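Local atomic coordinates of fimbrin (Schizosaccharomyces pombe, PDB entry 1RT8), a protein that binds actin filaments and associates with the actin structures that establish and maintain cell polarity, with roles in cytokinesis, mating and spore formation. Residues 12-17 against 247-251; 169-173 against 262-266; 387-391 against 501-505; 420-426 against 446-451. All coordinates share one frame; numbering follows the deposited sequence.

Two of the four contacts join calponin-homology (CH) repeats and two lie inside one. Contact 1 ties the first helix of CH1 to the last of CH2, and contact 3 ties the last helices of CH3 and CH4. Contact 2 joins helix 162-176 to the exit of helix 248-261 within CH2, and contact 4 packs the end of helix 410-421 and the loop after it on helix 442-451 within CH4. Contacts 1 and 2 share actin-binding region 1, centres 24 Å apart; contacts 3 and 4 share region 2, centres 22 Å apart. The two groups lie on opposite sides of the chain's centre, with centre separations of 39 Å (contacts 1 and 3) to 53 Å (contacts 2 and 4).

Contact 1 of 4, residues 12-17 against 247-251; sequences EERREF and NPKLN
The Phe17 ring is met at its edge, near its plane, by the aliphatic part of Lys249, with Phe17 CZ 4.1 Å from Lys249 CD. Glu13 C, from the preceding turn of the same helix, lies over one face toward the rim, while Leu250 CD2 approaches obliquely near Phe17 CE2. The other flat groups are the Glu13 carboxylate and the Asn247 amide, whose planes stand 81° apart. Asn247 ND2 gives its N-H, within the amide plane, to the anti lone pair of Glu13 OE2 at 3.0 Å and 160°. The second carboxylate oxygen, Glu13 OE1, forms a salt bridge with Lys249 NZ at 2.9 Å, the amine arriving from above the carboxylate plane. Beyond CG the Glu13 chain is extended (chi2 171°), which carries its two oxygens out to these two different donors. The Asn247 amide is gripped at both ends, because its OD1 accepts from Leu250 N at 3.1 Å and weakly from Lys249 N, the capping bonds of helix 248-261. Leu250 adds apolar packing: its CD1 lies 3.8 Å from Glu12 CB and its CD2 3.8 Å from Glu16 CB. The Glu12 carboxylate turns elsewhere, to Thr239 and Thr241, and the Lys249 ammonium also makes a cation-pi contact with Trp125. An N-cap asparagine that doubles as donor to a neighbouring helix, beside a leucine knob in a hole formed by Glu12, Glu13, Glu16 and Phe17, marks this as a helix-to-helix seam between the tandem CH1 and CH2 domains of actin-binding region 1.

Contact 2 of 4, residues 169-173 against 262-266; sequences WFNYH and HPGLE
Trp169 and His173, one turn apart on helix 162-176, face a non-helical segment that leaves helical backbone angles at His262 and turns through Gly264 at a positive phi of 65°, with the CA atoms of Trp169 and Pro263 8.3 Å apart. Both side chains converge on one carbonyl. Trp169 NE1 donates to Pro263 O at 2.8 Å, in the carbonyl plane and on a lone pair, with an N-H...O angle of 157°. His173 NE2 reaches the same Pro263 O at 3.1 Å, somewhat tilted from that plane and less straight, so the oxygen is held by two ring N-H groups. With Trp169 CG opposite the backbone N (chi1 176°), the indole leads edge-first to the loop, and His262 O lies 3.6 Å from Trp169 CZ2 at that edge. The imidazole also presents its edge, with His173 CE1 3.2 Å from Gly264 O. Within the helix the rings also pack on one another: His173 CD2 lies over the indole face toward its rim, and Tyr172 CD2 sits over the centre of an imidazole face. Farther out, Leu265 CD2 packs obliquely against Tyr172 CE2 at 3.5 Å. Within the CH2 domain the carbonyl thus fastens the exit of helix 248-261 to helix 162-176; Phe259 of the former meets Trp169 edge to face, His173 touches Leu203 of helix 194-203, and His262 NE2 bonds to Leu232 O after helix 218-230.

Contact 3 of 4, residues 387-391 against 501-505; sequences WQMMR and RLVLH
Stacking carries the largest share of the contact, with the extended side chain of Arg501 laid along one face of the Trp387 indole. The guanidinium and ring planes differ by only 13°, with their centres 4.4 Å apart. Arg501 CZ stands 33° off the normal of the five-membered ring, which makes the cation-pi contact off-centre. The CH-pi part is better centred: Arg501 CD stands 3.8 Å from the centroid of the five-membered ring, almost on its normal. Arg391 CB, from the tryptophan's own helix, lies over the opposite face toward the rim, so both faces meet arginine atoms. The charged end of Arg501 has a long, weak ion pair with Glu286. Without the indole, as with an alanine here, Arg501 would probably lose its stacking surface and a gap would open between the helices. Segments 387-391 and 501-505, on the last helices of CH3 (379-397) and CH4 (500-511), run at 22° with axes 11.5 Å apart at closest approach, a junction between tandem CH domains in actin-binding region 2. Apolar packing continues at the edge of the indole, where Trp387 CH2 lies 3.9 Å from Leu504 CD2. Leu504 CD1 in turn lies 3.9 Å from Arg391 NE, whose guanidinium is held by Leu408 O and a salt bridge to Asp410. The sulfur-aromatic contact is oblique: Met390 SD comes 3.7 Å from His505 CD2, and Met390 also packs on Phe290 and Trp293.

Contact 4 of 4, residues 420-426 against 446-451; sequences MAAKGGK and DVLHGI
Met420 crosses Ile451 at about a right angle, and both Met420 CG and Met420 CE lie 3.6 Å from Ile451 CG1. Bends at chi2 and chi3 fold the methionine over the end of helix 442-451, bringing its SD beside Gly450. Ala421 stands next in line, its CB 3.7 Å from Asp446 CB and also near Val447. The backbones also come close: Gly450 CA makes a CA-H...O contact of 3.2 Å with Met420 O, and a side chain on Gly450 would clash with that oxygen. The imidazole of His449 turns its edge to the loop, with Lys423 O and a water near the ring plane. That water lies 2.8 Å from His449 ND1 and within hydrogen-bonding reach of Ala421 O and Asp446 O, and so can bridge the backbones and the ring, though it cannot serve all of its neighbours as donor at once. The Asp446 carboxylate faces the far end of the loop and takes the N-H of Lys426 on OD1 at 2.8 Å and 164°, from above the carboxylate plane. Gly425 fits close to the carboxylate, its CA 3.2 Å from Asp446 OD1, where a CB would clash. Asp446 OD1 also bonds to Tyr458 OH, and OD2 accepts from Gly427 N. Replacing Asp446 by an alanine is likely to deprive Lys426 N, Gly427 N and the Tyr458 hydroxyl of their common partner. In this corner of CH4, the buried carboxylate is likely to remain ionised, its charge stabilised by neutral groups, with no salt bridge across the contact.

Contact 1 of 4, residues 12-17 against 247-251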
loop_
_atom_site.group_PDB
_atom_site.type_symbol
_atom_site.label_atom_id
_atom_site.label_comp_id
_atom_site.label_asym_id
_atom_site.label_seq_id
_atom_site.Cartn_x
_atom_site.Cartn_y
_atom_site.Cartn_z
ATOM N N GLU A 12 -22.031 -0.368 12.308
ATOM C CA GLU A 12 -21.180 0.730 12.747
ATOM C C GLU A 12 -20.050 1.041 11.782
ATOM O O GLU A 12 -19.785 2.210 11.484
ATOM C CB GLU A 12 -20.601 0.437 14.129
ATOM C CG GLU A 12 -21.656 0.191 15.198
ATOM C CD GLU A 12 -21.368 0.956 16.473
ATOM O OE1 GLU A 12 -21.485 2.202 16.465
ATOM O OE2 GLU A 12 -21.016 0.310 17.482
ATOM N N GLU A 13 -19.372 0.003 11.306
ATOM C CA GLU A 13 -18.281 0.202 10.364
ATOM C C GLU A 13 -18.783 1.027 9.184
ATOM O O GLU A 13 -18.165 2.020 8.800
ATOM C CB GLU A 13 -17.743 -1.145 9.883
ATOM C CG GLU A 13 -16.793 -1.804 10.864
ATOM C CD GLU A 13 -16.438 -3.222 10.470
ATOM O OE1 GLU A 13 -16.191 -3.466 9.270
ATOM O OE2 GLU A 13 -16.393 -4.093 11.366
ATOM N N ARG A 14 -19.920 0.624 8.627
ATOM C CA ARG A 14 -20.494 1.342 7.495
ATOM C C ARG A 14 -20.796 2.787 7.862
ATOM O O ARG A 14 -20.417 3.709 7.142
ATOM C CB ARG A 14 -21.776 0.653 7.023
ATOM C CG ARG A 14 -22.485 1.383 5.887
ATOM C CD ARG A 14 -23.605 0.535 5.314
ATOM N NE ARG A 14 -24.502 0.050 6.359
ATOM C CZ ARG A 14 -25.274 0.832 7.108
ATOM N NH1 ARG A 14 -25.267 2.148 6.931
ATOM N NH2 ARG A 14 -26.050 0.297 8.042
ATOM N N ARG A 15 -21.472 2.982 8.991
ATOM C CA ARG A 15 -21.822 4.328 9.430
ATOM C C ARG A 15 -20.595 5.201 9.633
ATOM O O ARG A 15 -20.472 6.271 9.030
ATOM C CB ARG A 15 -22.623 4.283 10.736
ATOM C CG ARG A 15 -23.039 5.663 11.233
ATOM C CD ARG A 15 -23.716 5.642 12.604
ATOM N NE ARG A 15 -25.004 4.954 12.608
ATOM C CZ ARG A 15 -25.154 3.636 12.694
ATOM N NH1 ARG A 15 -24.090 2.848 12.785
ATOM N NH2 ARG A 15 -26.370 3.103 12.699
ATOM N N GLU A 16 -19.683 4.741 10.484
ATOM C CA GLU A 16 -18.475 5.497 10.784
ATOM C C GLU A 16 -17.600 5.740 9.558
ATOM O O GLU A 16 -17.105 6.848 9.368
ATOM C CB GLU A 16 -17.669 4.795 11.886
ATOM C CG GLU A 16 -18.434 4.591 13.197
ATOM C CD GLU A 16 -19.143 5.856 13.677
ATOM O OE1 GLU A 16 -18.542 6.945 13.614
ATOM O OE2 GLU A 16 -20.302 5.758 14.125
ATOM N N PHE A 17 -17.407 4.719 8.723
ATOM C CA PHE A 17 -16.583 4.895 7.525
ATOM C C PHE A 17 -17.177 5.981 6.630
ATOM O O PHE A 17 -16.459 6.844 6.120
ATOM C CB PHE A 17 -16.470 3.578 6.741
ATOM C CG PHE A 17 -15.645 2.526 7.431
ATOM C CD1 PHE A 17 -15.664 1.210 6.986
ATOM C CD2 PHE A 17 -14.851 2.847 8.527
ATOM C CE1 PHE A 17 -14.908 0.230 7.622
ATOM C CE2 PHE A 17 -14.088 1.870 9.170
ATOM C CZ PHE A 17 -14.120 0.560 8.715
ATOM N N ASN A 247 -14.608 -3.920 18.378
ATOM C CA ASN A 247 -14.401 -3.811 16.941
ATOM C C ASN A 247 -12.945 -3.442 16.657
ATOM O O ASN A 247 -12.490 -2.342 16.987
ATOM C CB ASN A 247 -15.347 -2.769 16.348
ATOM C CG ASN A 247 -15.392 -2.831 14.841
ATOM O OD1 ASN A 247 -14.420 -2.488 14.166
ATOM N ND2 ASN A 247 -16.517 -3.283 14.300
ATOM N N PRO A 248 -12.192 -4.371 16.043
ATOM C CA PRO A 248 -10.776 -4.186 15.705
ATOM C C PRO A 248 -10.480 -2.928 14.887
ATOM O O PRO A 248 -9.516 -2.208 15.160
ATOM C CB PRO A 248 -10.436 -5.450 14.920
ATOM C CG PRO A 248 -11.443 -6.452 15.392
ATOM C CD PRO A 248 -12.695 -5.645 15.503
ATOM N N LYS A 249 -11.318 -2.673 13.888
ATOM C CA LYS A 249 -11.142 -1.534 12.999
ATOM C C LYS A 249 -11.419 -0.185 13.653
ATOM O O LYS A 249 -10.559 0.702 13.653
ATOM C CB LYS A 249 -12.039 -1.697 11.772
ATOM C CG LYS A 249 -11.920 -3.059 11.090
ATOM C CD LYS A 249 -12.865 -3.152 9.905
ATOM C CE LYS A 249 -12.781 -4.504 9.239
ATOM N NZ LYS A 249 -13.799 -4.602 8.167
ATOM N N LEU A 250 -12.617 -0.019 14.198
ATOM C CA LEU A 250 -12.968 1.248 14.823
ATOM C C LEU A 250 -12.055 1.568 15.999
ATOM O O LEU A 250 -11.711 2.725 16.213
ATOM C CB LEU A 250 -14.434 1.233 15.264
ATOM C CG LEU A 250 -15.413 0.987 14.111
ATOM C CD1 LEU A 250 -16.840 0.885 14.641
ATOM C CD2 LEU A 250 -15.293 2.107 13.094
ATOM N N ASN A 251 -11.651 0.551 16.758
ATOM C CA ASN A 251 -10.768 0.794 17.895
ATOM C C ASN A 251 -9.360 1.138 17.418
ATOM O O ASN A 251 -8.687 1.977 18.010
ATOM C CB ASN A 251 -10.744 -0.419 18.839
ATOM C CG ASN A 251 -11.866 -0.383 19.871
ATOM O OD1 ASN A 251 -11.821 0.400 20.825
ATOM N ND2 ASN A 251 -12.877 -1.223 19.682
#

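Contact 2 of 4, residues 169-173 against 262-266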
loop_
_atom_site.group_PDB
_atom_site.type_symbol
_atom_site.label_atom_id
_atom_site.label_comp_id
_atom_site.label_asym_id
_atom_site.label_seq_id
_atom_site.Cartn_x
_atom_site.Cartn_y
_atom_site.Cartn_z
ATOM N N TRP A 169 3.434 1.700 21.435
ATOM C CA TRP A 169 3.165 3.039 21.956
ATOM C C TRP A 169 2.183 2.978 23.128
ATOM O O TRP A 169 2.469 3.460 24.224
ATOM C CB TRP A 169 2.578 3.908 20.847
ATOM C CG TRP A 169 2.161 5.277 21.286
ATOM C CD1 TRP A 169 2.979 6.344 21.550
ATOM C CD2 TRP A 169 0.819 5.742 21.486
ATOM N NE1 TRP A 169 2.227 7.441 21.893
ATOM C CE2 TRP A 169 0.899 7.102 21.862
ATOM C CE3 TRP A 169 -0.445 5.141 21.384
ATOM C CZ2 TRP A 169 -0.236 7.871 22.136
ATOM C CZ3 TRP A 169 -1.575 5.906 21.658
ATOM C CH2 TRP A 169 -1.460 7.258 22.029
ATOM N N PHE A 170 1.018 2.394 22.870
ATOM C CA PHE A 170 -0.027 2.244 23.872
ATOM C C PHE A 170 0.590 1.653 25.140
ATOM O O PHE A 170 0.431 2.203 26.231
ATOM C CB PHE A 170 -1.124 1.321 23.307
ATOM C CG PHE A 170 -2.436 1.383 24.042
ATOM C CD1 PHE A 170 -3.631 1.188 23.353
ATOM C CD2 PHE A 170 -2.488 1.618 25.411
ATOM C CE1 PHE A 170 -4.854 1.228 24.010
ATOM C CE2 PHE A 170 -3.707 1.658 26.080
ATOM C CZ PHE A 170 -4.894 1.463 25.379
ATOM N N ASN A 171 1.319 0.548 24.989
ATOM C CA ASN A 171 1.944 -0.104 26.135
ATOM C C ASN A 171 3.034 0.722 26.802
ATOM O O ASN A 171 3.214 0.652 28.015
ATOM C CB ASN A 171 2.498 -1.471 25.740
ATOM C CG ASN A 171 1.407 -2.491 25.528
ATOM O OD1 ASN A 171 0.520 -2.651 26.373
ATOM N ND2 ASN A 171 1.459 -3.192 24.403
ATOM N N TYR A 172 3.768 1.497 26.014
ATOM C CA TYR A 172 4.808 2.346 26.574
ATOM C C TYR A 172 4.181 3.232 27.650
ATOM O O TYR A 172 4.770 3.454 28.705
ATOM C CB TYR A 172 5.421 3.222 25.482
ATOM C CG TYR A 172 6.253 4.369 26.014
ATOM C CD1 TYR A 172 7.548 4.158 26.500
ATOM C CD2 TYR A 172 5.743 5.668 26.034
ATOM C CE1 TYR A 172 8.315 5.220 26.990
ATOM C CE2 TYR A 172 6.496 6.731 26.522
ATOM C CZ TYR A 172 7.780 6.505 26.996
ATOM O OH TYR A 172 8.522 7.568 27.463
ATOM N N HIS A 173 2.975 3.727 27.382
ATOM C CA HIS A 173 2.278 4.584 28.332
ATOM C C HIS A 173 1.661 3.826 29.509
ATOM O O HIS A 173 1.775 4.263 30.653
ATOM C CB HIS A 173 1.204 5.394 27.612
ATOM C CG HIS A 173 1.756 6.477 26.743
ATOM N ND1 HIS A 173 2.449 7.554 27.250
ATOM C CD2 HIS A 173 1.750 6.629 25.398
ATOM C CE1 HIS A 173 2.849 8.323 26.254
ATOM N NE2 HIS A 173 2.439 7.783 25.119
ATOM N N HIS A 262 -1.742 13.330 19.986
ATOM C CA HIS A 262 -1.194 13.341 21.337
ATOM C C HIS A 262 -0.156 12.253 21.621
ATOM O O HIS A 262 -0.321 11.458 22.546
ATOM C CB HIS A 262 -2.344 13.238 22.342
ATOM C CG HIS A 262 -3.270 14.414 22.312
ATOM N ND1 HIS A 262 -2.941 15.635 22.863
ATOM C CD2 HIS A 262 -4.497 14.571 21.760
ATOM C CE1 HIS A 262 -3.925 16.492 22.651
ATOM N NE2 HIS A 262 -4.881 15.872 21.983
ATOM N N PRO A 263 0.939 12.220 20.842
ATOM C CA PRO A 263 1.991 11.216 21.030
ATOM C C PRO A 263 2.396 11.066 22.496
ATOM O O PRO A 263 2.657 9.958 22.968
ATOM C CB PRO A 263 3.135 11.754 20.172
ATOM C CG PRO A 263 2.423 12.449 19.074
ATOM C CD PRO A 263 1.322 13.186 19.798
ATOM N N GLY A 264 2.456 12.189 23.205
ATOM C CA GLY A 264 2.830 12.165 24.608
ATOM C C GLY A 264 4.253 11.702 24.865
ATOM O O GLY A 264 4.537 11.072 25.883
ATOM N N LEU A 265 5.154 12.009 23.936
ATOM C CA LEU A 265 6.552 11.629 24.078
ATOM C C LEU A 265 7.374 12.904 24.246
ATOM O O LEU A 265 7.147 13.898 23.547
ATOM C CB LEU A 265 7.018 10.851 22.843
ATOM C CG LEU A 265 6.266 9.554 22.515
ATOM C CD1 LEU A 265 6.655 9.095 21.125
ATOM C CD2 LEU A 265 6.579 8.475 23.543
ATOM N N GLU A 266 8.319 12.876 25.180
ATOM C CA GLU A 266 9.164 14.032 25.463
ATOM C C GLU A 266 10.418 14.121 24.595
ATOM O O GLU A 266 11.230 13.194 24.556
ATOM C CB GLU A 266 9.559 14.033 26.942
ATOM C CG GLU A 266 8.436 14.453 27.882
ATOM C CD GLU A 266 8.803 14.274 29.343
ATOM O OE1 GLU A 266 9.946 14.617 29.713
ATOM O OE2 GLU A 266 7.948 13.800 30.122
#

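Contact 3 of 4, residues 387-391 against 501-505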
loop_
_atom_site.group_PDB
_atom_site.type_symbol
_atom_site.label_atom_id
_atom_site.label_comp_id
_atom_site.label_asym_id
_atom_site.label_seq_id
_atom_site.Cartn_x
_atom_site.Cartn_y
_atom_site.Cartn_z
ATOM N N TRP A 387 15.581 -9.204 -8.363
ATOM C CA TRP A 387 15.455 -8.583 -9.678
ATOM C C TRP A 387 15.375 -9.645 -10.767
ATOM O O TRP A 387 14.529 -9.563 -11.654
ATOM C CB TRP A 387 16.631 -7.651 -9.973
ATOM C CG TRP A 387 16.668 -7.207 -11.406
ATOM C CD1 TRP A 387 17.674 -7.419 -12.303
ATOM C CD2 TRP A 387 15.635 -6.505 -12.118
ATOM N NE1 TRP A 387 17.334 -6.894 -13.534
ATOM C CE2 TRP A 387 16.088 -6.327 -13.445
ATOM C CE3 TRP A 387 14.375 -6.008 -11.761
ATOM C CZ2 TRP A 387 15.322 -5.673 -14.420
ATOM C CZ3 TRP A 387 13.610 -5.352 -12.736
ATOM C CH2 TRP A 387 14.088 -5.193 -14.044
ATOM N N GLN A 388 16.253 -10.643 -10.710
ATOM C CA GLN A 388 16.223 -11.701 -11.717
ATOM C C GLN A 388 14.858 -12.378 -11.727
ATOM O O GLN A 388 14.349 -12.745 -12.786
ATOM C CB GLN A 388 17.308 -12.739 -11.444
ATOM C CG GLN A 388 18.688 -12.240 -11.754
ATOM C CD GLN A 388 18.886 -11.985 -13.229
ATOM O OE1 GLN A 388 19.484 -10.980 -13.615
ATOM N NE2 GLN A 388 18.391 -12.897 -14.069
ATOM N N MET A 389 14.275 -12.553 -10.544
ATOM C CA MET A 389 12.957 -13.171 -10.443
ATOM C C MET A 389 11.915 -12.270 -11.111
ATOM O O MET A 389 11.083 -12.736 -11.893
ATOM C CB MET A 389 12.580 -13.405 -8.976
ATOM C CG MET A 389 11.350 -14.273 -8.792
ATOM S SD MET A 389 10.809 -14.404 -7.070
ATOM C CE MET A 389 11.599 -15.924 -6.559
ATOM N N MET A 390 11.957 -10.977 -10.803
ATOM C CA MET A 390 11.015 -10.040 -11.405
ATOM C C MET A 390 11.235 -9.963 -12.913
ATOM O O MET A 390 10.282 -9.973 -13.686
ATOM C CB MET A 390 11.180 -8.635 -10.809
ATOM C CG MET A 390 10.428 -7.544 -11.581
ATOM S SD MET A 390 10.495 -5.888 -10.807
ATOM C CE MET A 390 9.285 -6.060 -9.525
ATOM N N ARG A 391 12.495 -9.886 -13.325
ATOM C CA ARG A 391 12.826 -9.778 -14.738
ATOM C C ARG A 391 12.382 -10.981 -15.571
ATOM O O ARG A 391 11.847 -10.816 -16.675
ATOM C CB ARG A 391 14.331 -9.568 -14.914
ATOM C CG ARG A 391 14.761 -9.389 -16.359
ATOM C CD ARG A 391 14.137 -8.133 -16.967
ATOM N NE ARG A 391 14.509 -7.963 -18.370
ATOM C CZ ARG A 391 13.961 -8.622 -19.391
ATOM N NH1 ARG A 391 13.004 -9.514 -19.180
ATOM N NH2 ARG A 391 14.368 -8.377 -20.634
ATOM N N ARG A 501 16.369 -0.376 -13.562
ATOM C CA ARG A 501 15.523 -1.543 -13.330
ATOM C C ARG A 501 14.070 -1.152 -13.099
ATOM O O ARG A 501 13.149 -1.878 -13.489
ATOM C CB ARG A 501 16.010 -2.336 -12.123
ATOM C CG ARG A 501 17.389 -2.920 -12.288
ATOM C CD ARG A 501 17.798 -3.583 -11.006
ATOM N NE ARG A 501 19.029 -4.329 -11.165
ATOM C CZ ARG A 501 19.724 -4.835 -10.154
ATOM N NH1 ARG A 501 19.304 -4.662 -8.909
ATOM N NH2 ARG A 501 20.829 -5.525 -10.394
ATOM N N LEU A 502 13.861 -0.011 -12.459
ATOM C CA LEU A 502 12.508 0.420 -12.174
ATOM C C LEU A 502 11.857 0.958 -13.437
ATOM O O LEU A 502 10.651 0.808 -13.625
ATOM C CB LEU A 502 12.510 1.450 -11.041
ATOM C CG LEU A 502 13.226 0.946 -9.774
ATOM C CD1 LEU A 502 13.043 1.931 -8.610
ATOM C CD2 LEU A 502 12.676 -0.418 -9.381
ATOM N N VAL A 503 12.651 1.563 -14.314
ATOM C CA VAL A 503 12.100 2.059 -15.566
ATOM C C VAL A 503 11.680 0.849 -16.401
ATOM O O VAL A 503 10.620 0.849 -17.018
ATOM C CB VAL A 503 13.130 2.884 -16.380
ATOM C CG1 VAL A 503 12.613 3.096 -17.814
ATOM C CG2 VAL A 503 13.373 4.241 -15.704
ATOM N N LEU A 504 12.503 -0.193 -16.408
ATOM C CA LEU A 504 12.181 -1.381 -17.197
ATOM C C LEU A 504 10.913 -2.053 -16.675
ATOM O O LEU A 504 10.087 -2.514 -17.465
ATOM C CB LEU A 504 13.372 -2.355 -17.219
ATOM C CG LEU A 504 13.277 -3.555 -18.182
ATOM C CD1 LEU A 504 14.671 -4.091 -18.539
ATOM C CD2 LEU A 504 12.424 -4.627 -17.554
ATOM N N HIS A 505 10.747 -2.100 -15.353
ATOM C CA HIS A 505 9.542 -2.685 -14.746
ATOM C C HIS A 505 8.297 -1.948 -15.249
ATOM O O HIS A 505 7.290 -2.561 -15.586
ATOM C CB HIS A 505 9.619 -2.585 -13.214
ATOM C CG HIS A 505 8.311 -2.807 -12.510
ATOM N ND1 HIS A 505 7.561 -1.774 -11.986
ATOM C CD2 HIS A 505 7.628 -3.944 -12.227
ATOM C CE1 HIS A 505 6.475 -2.263 -11.411
ATOM N NE2 HIS A 505 6.492 -3.578 -11.545
#

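Contact 4 of 4, residues 420-426 against 446-451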
loop_
_atom_site.group_PDB
_atom_site.type_symbol
_atom_site.label_atom_id
_atom_site.label_comp_id
_atom_site.label_asym_id
_atom_site.label_seq_id
_atom_site.Cartn_x
_atom_site.Cartn_y
_atom_site.Cartn_z
ATOM N N MET A 420 6.555 2.865 -29.907
ATOM C CA MET A 420 5.325 3.411 -29.347
ATOM C C MET A 420 5.424 4.942 -29.215
ATOM O O MET A 420 4.509 5.667 -29.598
ATOM C CB MET A 420 5.078 2.768 -27.975
ATOM C CG MET A 420 3.638 2.381 -27.705
ATOM S SD MET A 420 2.905 1.390 -29.019
ATOM C CE MET A 420 2.347 -0.059 -28.143
ATOM N N ALA A 421 6.550 5.421 -28.694
ATOM C CA ALA A 421 6.778 6.853 -28.495
ATOM C C ALA A 421 6.866 7.651 -29.798
ATOM O O ALA A 421 6.534 8.839 -29.830
ATOM C CB ALA A 421 8.047 7.065 -27.684
ATOM N N ALA A 422 7.322 7.002 -30.866
ATOM C CA ALA A 422 7.460 7.665 -32.161
ATOM C C ALA A 422 6.130 7.895 -32.869
ATOM O O ALA A 422 6.102 8.457 -33.962
ATOM C CB ALA A 422 8.380 6.854 -33.065
ATOM N N LYS A 423 5.035 7.459 -32.257
ATOM C CA LYS A 423 3.716 7.624 -32.855
ATOM C C LYS A 423 3.076 8.954 -32.447
ATOM O O LYS A 423 1.992 8.978 -31.861
ATOM C CB LYS A 423 2.800 6.456 -32.456
ATOM C CG LYS A 423 3.378 5.087 -32.796
ATOM C CD LYS A 423 2.376 3.957 -32.586
ATOM C CE LYS A 423 3.039 2.609 -32.886
ATOM N NZ LYS A 423 2.097 1.446 -32.899
ATOM N N GLY A 424 3.755 10.055 -32.764
ATOM C CA GLY A 424 3.239 11.376 -32.439
ATOM C C GLY A 424 3.745 11.926 -31.118
ATOM O O GLY A 424 3.154 12.842 -30.554
ATOM N N GLY A 425 4.850 11.377 -30.626
ATOM C CA GLY A 425 5.392 11.827 -29.354
ATOM C C GLY A 425 5.989 13.221 -29.373
ATOM O O GLY A 425 6.308 13.754 -30.434
ATOM N N LYS A 426 6.149 13.814 -28.193
ATOM C CA LYS A 426 6.712 15.153 -28.090
ATOM C C LYS A 426 8.142 15.142 -27.566
ATOM O O LYS A 426 8.884 16.102 -27.756
ATOM C CB LYS A 426 5.827 16.031 -27.196
ATOM C CG LYS A 426 4.447 16.312 -27.793
ATOM C CD LYS A 426 4.554 17.129 -29.075
ATOM C CE LYS A 426 3.255 17.108 -29.872
ATOM N NZ LYS A 426 2.101 17.662 -29.115
ATOM N N ASP A 446 4.926 9.750 -23.952
ATOM C CA ASP A 446 4.879 9.470 -25.396
ATOM C C ASP A 446 4.599 7.986 -25.654
ATOM O O ASP A 446 3.890 7.631 -26.601
ATOM C CB ASP A 446 6.201 9.829 -26.084
ATOM C CG ASP A 446 6.375 11.316 -26.281
ATOM O OD1 ASP A 446 5.380 12.056 -26.172
ATOM O OD2 ASP A 446 7.513 11.739 -26.557
ATOM N N VAL A 447 5.181 7.118 -24.826
ATOM C CA VAL A 447 4.957 5.683 -24.976
ATOM C C VAL A 447 3.462 5.421 -24.790
ATOM O O VAL A 447 2.837 4.717 -25.583
ATOM C CB VAL A 447 5.725 4.880 -23.913
ATOM C CG1 VAL A 447 5.374 3.406 -24.026
ATOM C CG2 VAL A 447 7.226 5.075 -24.093
ATOM N N LEU A 448 2.897 6.005 -23.738
ATOM C CA LEU A 448 1.482 5.840 -23.431
ATOM C C LEU A 448 0.619 6.411 -24.547
ATOM O O LEU A 448 -0.466 5.892 -24.845
ATOM C CB LEU A 448 1.161 6.524 -22.096
ATOM C CG LEU A 448 1.730 5.827 -20.850
ATOM C CD1 LEU A 448 1.826 6.777 -19.667
ATOM C CD2 LEU A 448 0.840 4.657 -20.508
ATOM N N HIS A 449 1.106 7.483 -25.157
ATOM C CA HIS A 449 0.397 8.134 -26.245
ATOM C C HIS A 449 0.382 7.193 -27.440
ATOM O O HIS A 449 -0.565 7.186 -28.231
ATOM C CB HIS A 449 1.079 9.456 -26.616
ATOM C CG HIS A 449 0.445 10.145 -27.786
ATOM N ND1 HIS A 449 0.916 10.005 -29.075
ATOM C CD2 HIS A 449 -0.666 10.914 -27.873
ATOM C CE1 HIS A 449 0.119 10.656 -29.904
ATOM N NE2 HIS A 449 -0.848 11.215 -29.201
ATOM N N GLY A 450 1.436 6.397 -27.576
ATOM C CA GLY A 450 1.475 5.452 -28.675
ATOM C C GLY A 450 0.508 4.297 -28.459
ATOM O O GLY A 450 -0.032 3.739 -29.417
ATOM N N ILE A 451 0.286 3.931 -27.200
ATOM C CA ILE A 451 -0.609 2.825 -26.861
ATOM C C ILE A 451 -2.066 3.234 -27.012
ATOM O O ILE A 451 -2.880 2.485 -27.550
ATOM C CB ILE A 451 -0.362 2.348 -25.419
ATOM C CG1 ILE A 451 1.060 1.799 -25.299
ATOM C CG2 ILE A 451 -1.355 1.254 -25.028
ATOM C CD1 ILE A 451 1.414 1.367 -23.894
HETATM O O HOH W 1 3.574 8.998 -29.122
#